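Local coordinates for transcarboxylase 5S subunit (Propionibacterium freudenreichii subsp. shermanii, PDB 1RQB), which catalyses transfer of the carboxyl group from the biotin of the 1.3S subunit to pyruvate, forming oxaloacetate, as the cobalt-binding 5S subunit of transcarboxylase, at residues A[27-32]-A[249-254]; A[55-60]-A[92-97]. All coordinates share one frame; numbering follows the deposited sequence.

Contact 1 of 2, residues A[27-32]-A[249-254]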
loop_
_atom_site.group_PDB
_atom_site.type_symbol
_atom_site.label_atom_id
_atom_site.label_comp_id
_atom_site.label_asym_id
_atom_site.label_seq_id
_atom_site.Cartn_x
_atom_site.Cartn_y
_atom_site.Cartn_z
ATOM N N ILE A 27 -19.426 -0.778 3.143
ATOM C CA ILE A 27 -18.218 0.032 2.940
ATOM C C ILE A 27 -18.555 1.517 3.086
ATOM O O ILE A 27 -19.527 1.999 2.507
ATOM C CB ILE A 27 -17.649 -0.132 1.520
ATOM C CG1 ILE A 27 -17.206 -1.580 1.289
ATOM C CG2 ILE A 27 -16.504 0.884 1.297
ATOM C CD1 ILE A 27 -16.038 -2.018 2.112
ATOM N N THR A 28 -17.745 2.219 3.873
ATOM C CA THR A 28 -17.893 3.673 4.028
ATOM C C THR A 28 -16.754 4.329 3.244
ATOM O O THR A 28 -15.589 3.982 3.434
ATOM C CB THR A 28 -17.828 4.097 5.510
ATOM O OG1 THR A 28 -19.083 3.811 6.132
ATOM C CG2 THR A 28 -17.539 5.612 5.650
ATOM N N GLU A 29 -17.095 5.249 2.339
ATOM C CA GLU A 29 -16.103 5.944 1.506
ATOM C C GLU A 29 -15.606 7.197 2.232
ATOM O O GLU A 29 -16.401 7.980 2.751
ATOM C CB GLU A 29 -16.720 6.308 0.151
ATOM C CG GLU A 29 -15.774 7.047 -0.813
ATOM C CD GLU A 29 -14.484 6.284 -1.114
ATOM O OE1 GLU A 29 -14.521 5.105 -1.564
ATOM O OE2 GLU A 29 -13.418 6.880 -0.903
ATOM N N LEU A 30 -14.287 7.408 2.216
ATOM C CA LEU A 30 -13.667 8.516 2.956
ATOM C C LEU A 30 -13.036 9.572 2.045
ATOM O O LEU A 30 -12.451 10.532 2.547
ATOM C CB LEU A 30 -12.553 7.958 3.844
ATOM C CG LEU A 30 -12.935 6.864 4.843
ATOM C CD1 LEU A 30 -11.657 6.217 5.410
ATOM C CD2 LEU A 30 -13.759 7.489 5.968
ATOM N N VAL A 31 -13.155 9.432 0.733
ATOM C CA VAL A 31 -12.471 10.362 -0.179
ATOM C C VAL A 31 -12.849 11.830 0.033
ATOM O O VAL A 31 -12.008 12.708 -0.156
ATOM C CB VAL A 31 -12.698 9.994 -1.685
ATOM C CG1 VAL A 31 -14.160 10.218 -2.081
ATOM C CG2 VAL A 31 -11.770 10.840 -2.579
ATOM N N LEU A 32 -14.083 12.114 0.441
ATOM C CA LEU A 32 -14.517 13.512 0.579
ATOM C C LEU A 32 -14.125 14.139 1.920
ATOM O O LEU A 32 -14.338 15.334 2.119
ATOM C CB LEU A 32 -16.026 13.627 0.381
ATOM C CG LEU A 32 -16.537 13.106 -0.967
ATOM C CD1 LEU A 32 -18.050 13.262 -1.005
ATOM C CD2 LEU A 32 -15.884 13.857 -2.140
ATOM N N VAL A 249 -16.577 -1.453 6.886
ATOM C CA VAL A 249 -15.172 -1.026 6.979
ATOM C C VAL A 249 -15.000 0.255 6.158
ATOM O O VAL A 249 -15.687 0.437 5.153
ATOM C CB VAL A 249 -14.181 -2.139 6.497
ATOM C CG1 VAL A 249 -14.276 -3.368 7.443
ATOM C CG2 VAL A 249 -14.488 -2.550 5.072
ATOM N N ASP A 250 -14.136 1.171 6.617
ATOM C CA ASP A 250 -13.898 2.448 5.926
ATOM C C ASP A 250 -12.712 2.317 4.968
ATOM O O ASP A 250 -11.673 1.762 5.324
ATOM C CB ASP A 250 -13.568 3.576 6.915
ATOM C CG ASP A 250 -14.681 3.855 7.901
ATOM O OD1 ASP A 250 -15.711 3.150 7.874
ATOM O OD2 ASP A 250 -14.509 4.793 8.713
ATOM N N THR A 251 -12.865 2.858 3.759
ATOM C CA THR A 251 -11.797 2.810 2.751
ATOM C C THR A 251 -11.822 4.099 1.927
ATOM O O THR A 251 -12.753 4.898 2.015
ATOM C CB THR A 251 -11.986 1.601 1.784
ATOM O OG1 THR A 251 -13.220 1.764 1.068
ATOM C CG2 THR A 251 -12.040 0.278 2.563
ATOM N N ALA A 252 -10.787 4.284 1.117
ATOM C CA ALA A 252 -10.691 5.475 0.258
ATOM C C ALA A 252 -10.472 5.020 -1.186
ATOM O O ALA A 252 -9.702 4.092 -1.430
ATOM C CB ALA A 252 -9.507 6.359 0.704
ATOM N N ILE A 253 -11.128 5.686 -2.139
ATOM C CA ILE A 253 -10.962 5.326 -3.557
ATOM C C ILE A 253 -9.463 5.209 -3.850
ATOM O O ILE A 253 -8.660 6.007 -3.369
ATOM C CB ILE A 253 -11.689 6.351 -4.469
ATOM C CG1 ILE A 253 -12.028 5.703 -5.829
ATOM C CG2 ILE A 253 -10.850 7.608 -4.620
ATOM C CD1 ILE A 253 -13.062 4.579 -5.733
ATOM N N SER A 254 -9.089 4.224 -4.668
ATOM C CA SER A 254 -7.681 3.865 -4.902
ATOM C C SER A 254 -6.766 5.014 -5.337
ATOM O O SER A 254 -5.588 5.002 -4.982
ATOM C CB SER A 254 -7.577 2.680 -5.879
ATOM O OG SER A 254 -8.026 3.019 -7.174
HETATM O O HOH W 1 -18.487 3.968 8.740
#

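Contact 2 of 2, residues A[55-60]-A[92-97]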
loop_
_atom_site.group_PDB
_atom_site.type_symbol
_atom_site.label_atom_id
_atom_site.label_comp_id
_atom_site.label_asym_id
_atom_site.label_seq_id
_atom_site.Cartn_x
_atom_site.Cartn_y
_atom_site.Cartn_z
ATOM N N ASP A 55 -21.586 9.892 -9.020
ATOM C CA ASP A 55 -21.089 8.510 -9.051
ATOM C C ASP A 55 -20.948 7.949 -7.636
ATOM O O ASP A 55 -21.255 6.782 -7.396
ATOM C CB ASP A 55 -19.768 8.439 -9.803
ATOM C CG ASP A 55 -19.957 8.649 -11.297
ATOM O OD1 ASP A 55 -20.874 8.010 -11.867
ATOM O OD2 ASP A 55 -19.201 9.442 -11.892
ATOM N N ILE A 56 -20.484 8.769 -6.697
ATOM C CA ILE A 56 -20.339 8.308 -5.309
ATOM C C ILE A 56 -21.710 7.901 -4.763
ATOM O O ILE A 56 -21.861 6.858 -4.129
ATOM C CB ILE A 56 -19.727 9.431 -4.421
ATOM C CG1 ILE A 56 -18.241 9.580 -4.764
ATOM C CG2 ILE A 56 -19.918 9.114 -2.932
ATOM C CD1 ILE A 56 -17.521 10.730 -4.047
ATOM N N ASP A 57 -22.714 8.722 -5.059
ATOM C CA ASP A 57 -24.093 8.507 -4.598
ATOM C C ASP A 57 -24.679 7.204 -5.146
ATOM O O ASP A 57 -25.555 6.612 -4.516
ATOM C CB ASP A 57 -24.988 9.683 -5.036
ATOM C CG ASP A 57 -26.420 9.549 -4.531
ATOM O OD1 ASP A 57 -26.665 9.768 -3.320
ATOM O OD2 ASP A 57 -27.302 9.209 -5.342
ATOM N N ALA A 58 -24.220 6.734 -6.301
ATOM C CA ALA A 58 -24.797 5.511 -6.880
ATOM C C ALA A 58 -23.852 4.313 -6.762
ATOM O O ALA A 58 -24.139 3.248 -7.308
ATOM C CB ALA A 58 -25.125 5.741 -8.351
ATOM N N ALA A 59 -22.746 4.452 -6.039
ATOM C CA ALA A 59 -21.767 3.356 -5.962
ATOM C C ALA A 59 -22.220 2.226 -5.034
ATOM O O ALA A 59 -21.786 1.088 -5.204
ATOM C CB ALA A 59 -20.417 3.896 -5.514
ATOM N N GLY A 60 -23.068 2.523 -4.051
ATOM C CA GLY A 60 -23.524 1.486 -3.130
ATOM C C GLY A 60 -22.893 1.491 -1.739
ATOM O O GLY A 60 -22.965 0.505 -1.009
ATOM N N LYS A 92 -27.506 17.842 -1.373
ATOM C CA LYS A 92 -28.260 18.011 -2.624
ATOM C C LYS A 92 -27.712 17.124 -3.745
ATOM O O LYS A 92 -28.480 16.539 -4.507
ATOM C CB LYS A 92 -28.201 19.483 -3.046
ATOM C CG LYS A 92 -28.805 19.779 -4.401
ATOM C CD LYS A 92 -28.737 21.272 -4.724
ATOM C CE LYS A 92 -27.310 21.819 -4.650
ATOM N NZ LYS A 92 -26.327 21.048 -5.471
ATOM N N LEU A 93 -26.392 16.997 -3.844
ATOM C CA LEU A 93 -25.796 16.210 -4.934
ATOM C C LEU A 93 -25.783 14.709 -4.634
ATOM O O LEU A 93 -25.570 13.904 -5.540
ATOM C CB LEU A 93 -24.376 16.698 -5.227
ATOM C CG LEU A 93 -24.300 18.144 -5.714
ATOM C CD1 LEU A 93 -22.843 18.543 -5.908
ATOM C CD2 LEU A 93 -25.078 18.292 -7.013
HETATM N N MSE A 94 -25.978 14.314 -3.382
HETATM C CA MSE A 94 -25.998 12.882 -3.043
HETATM C C MSE A 94 -27.234 12.605 -2.185
HETATM O O MSE A 94 -27.135 12.191 -1.031
HETATM C CB MSE A 94 -24.716 12.515 -2.281
HETATM C CG MSE A 94 -23.457 12.870 -3.055
HETATM SE SE MSE A 94 -21.820 12.269 -2.185
HETATM C CE MSE A 94 -21.748 13.548 -0.706
ATOM N N PRO A 95 -28.430 12.810 -2.758
ATOM C CA PRO A 95 -29.696 12.602 -2.046
ATOM C C PRO A 95 -30.034 11.194 -1.553
ATOM O O PRO A 95 -30.862 11.029 -0.659
ATOM C CB PRO A 95 -30.730 13.114 -3.047
ATOM C CG PRO A 95 -30.140 12.670 -4.351
ATOM C CD PRO A 95 -28.674 13.058 -4.194
ATOM N N ASN A 96 -29.400 10.172 -2.106
ATOM C CA ASN A 96 -29.734 8.798 -1.699
ATOM C C ASN A 96 -28.692 8.216 -0.741
ATOM O O ASN A 96 -28.790 7.046 -0.370
ATOM C CB ASN A 96 -29.800 7.903 -2.932
ATOM C CG ASN A 96 -30.696 8.475 -4.007
ATOM O OD1 ASN A 96 -31.884 8.693 -3.779
ATOM N ND2 ASN A 96 -30.129 8.735 -5.180
ATOM N N SER A 97 -27.725 9.014 -0.305
ATOM C CA SER A 97 -26.656 8.455 0.535
ATOM C C SER A 97 -26.772 8.883 1.999
ATOM O O SER A 97 -27.342 9.925 2.322
ATOM C CB SER A 97 -25.291 8.934 0.023
ATOM O OG SER A 97 -25.146 8.707 -1.359
HETATM O O HOH W 2 -25.027 6.073 -1.136
#

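Contact 1 of 2, residues A[27-32]-A[249-254]
Ile27 to Glu29 pair with Val249 to Thr251 at the seam where the last strand of a TIM barrel meets the first, an example of how a parallel sheet closes on itself. The axes of 27-29 and 249-251 are 33° apart in direction and approach to 4.7 Å. Thr28 carries the ladder: its N donates to Val249 O (3.0 Å), and its O accepts from Thr251 N almost head-on. The register runs past the strand end, Leu30 N reaching Thr251 O at 2.9 Å. Inside the barrel, Thr28 and Asp250 lie side by side, CB of the first 3.3 Å from OD1 of the second, with a water spanning Thr28 OG1 and Asp250 OD1; Thr28 OG1 also hydrogen-bonds Ser63 OG. Leu30 crosses this aspartate at roughly a right angle, its CD1 against Asp250 CB. Asp250 OD2 bonds His226, a cobalt ligand, and forms a salt bridge with Arg135, which puts Asp250 in the second shell of the metal site, where it probably helps to orient His226. On the outer face, beneath helix 265-271, Ile27 CD1 is pressed tightly on Val249 CG2 (3.4 Å). Glu29 also leaves on this face, but a bend at chi2 (57°) swings its carboxylate to the strand ends, where OE1 bonds Thr265 and OE2 accepts from both segments, from Ile253 N at 2.9 Å and from Val31 N at 3.0 Å. Replacing Glu29 with an alanine would probably leave these two backbone N atoms without their shared acceptor and Thr265 OG1 without its bond to OE1. OE2 takes its donors on different lone pairs: Ile253 N on the syn side, and Val31 N, whose bond caps the turn into the next helix, on the anti side.

Contact 2 of 2, residues A[55-60]-A[92-97]
Asp57 and Met94 bring their CA atoms to 5.0 Å where the C-terminal part of helix 53-58 meets the type I turn from Met94 to Ser97, which follows the end of helix 83-93. The case illustrates how one carboxylate can join a helix to the loop leaving its neighbour. The CG of Asp57 stands anti to the backbone N (chi1 -177°), which carries the carboxylate outward from the helix and into the turn. OD1 takes two donors there. Asn96 N arrives on its syn lone pair at 3.0 Å, while the hydroxyl OG of Ser97 donates to OD1 at 2.7 Å from above the carboxylate plane, 39° out of it. The other oxygen, OD2, receives Asn96 ND2 at 2.9 Å, again on its syn lone pair, with carboxylate and amide turned 38° apart. Asn96 thus holds both oxygens, one through its backbone and the other through its side chain. A water donates to Ser97 OG (2.6 Å), so that this hydroxyl is both donor and acceptor. Deeper in, Ile56 CG2 rests on the selenium of Met94, modelled as selenomethionine, at 3.8 Å; Leu32 and Val64 extend this apolar patch. Arg91 NH2 bonds the carbonyl oxygens of Met94 and Ser97, the two ends of the turn. Within the contact the negative group of Asp57 is met by neutral N-H and O-H donors, not by a cation, and three bonds from two successive residues are likely to fix both its rotation and the shape of the turn.

Contact 1 is core and contact 2 lies nearer the surface: every touching residue of 27-32 with 249-254 is buried, whereas 55-60 with 92-97 mixes buried and exposed ones. The first joins strands of the barrel mainly through main-chain bonds; the second joins the outer layer, a helix end and a turn, through bonds that all end on one side-chain carboxylate. Each nevertheless uses one carboxylate oxygen to receive two donors, Glu29 OE2 at the strand ends and Asp57 OD1 at the turn. Helix 31-39 links the layers, since Leu32 CD1 packs on Met94 CE (3.7 Å) and Val31 CG1 on Ile56 CD1. The centres of the two contacts are about 14 Å apart, and contact 1 borders the metal site.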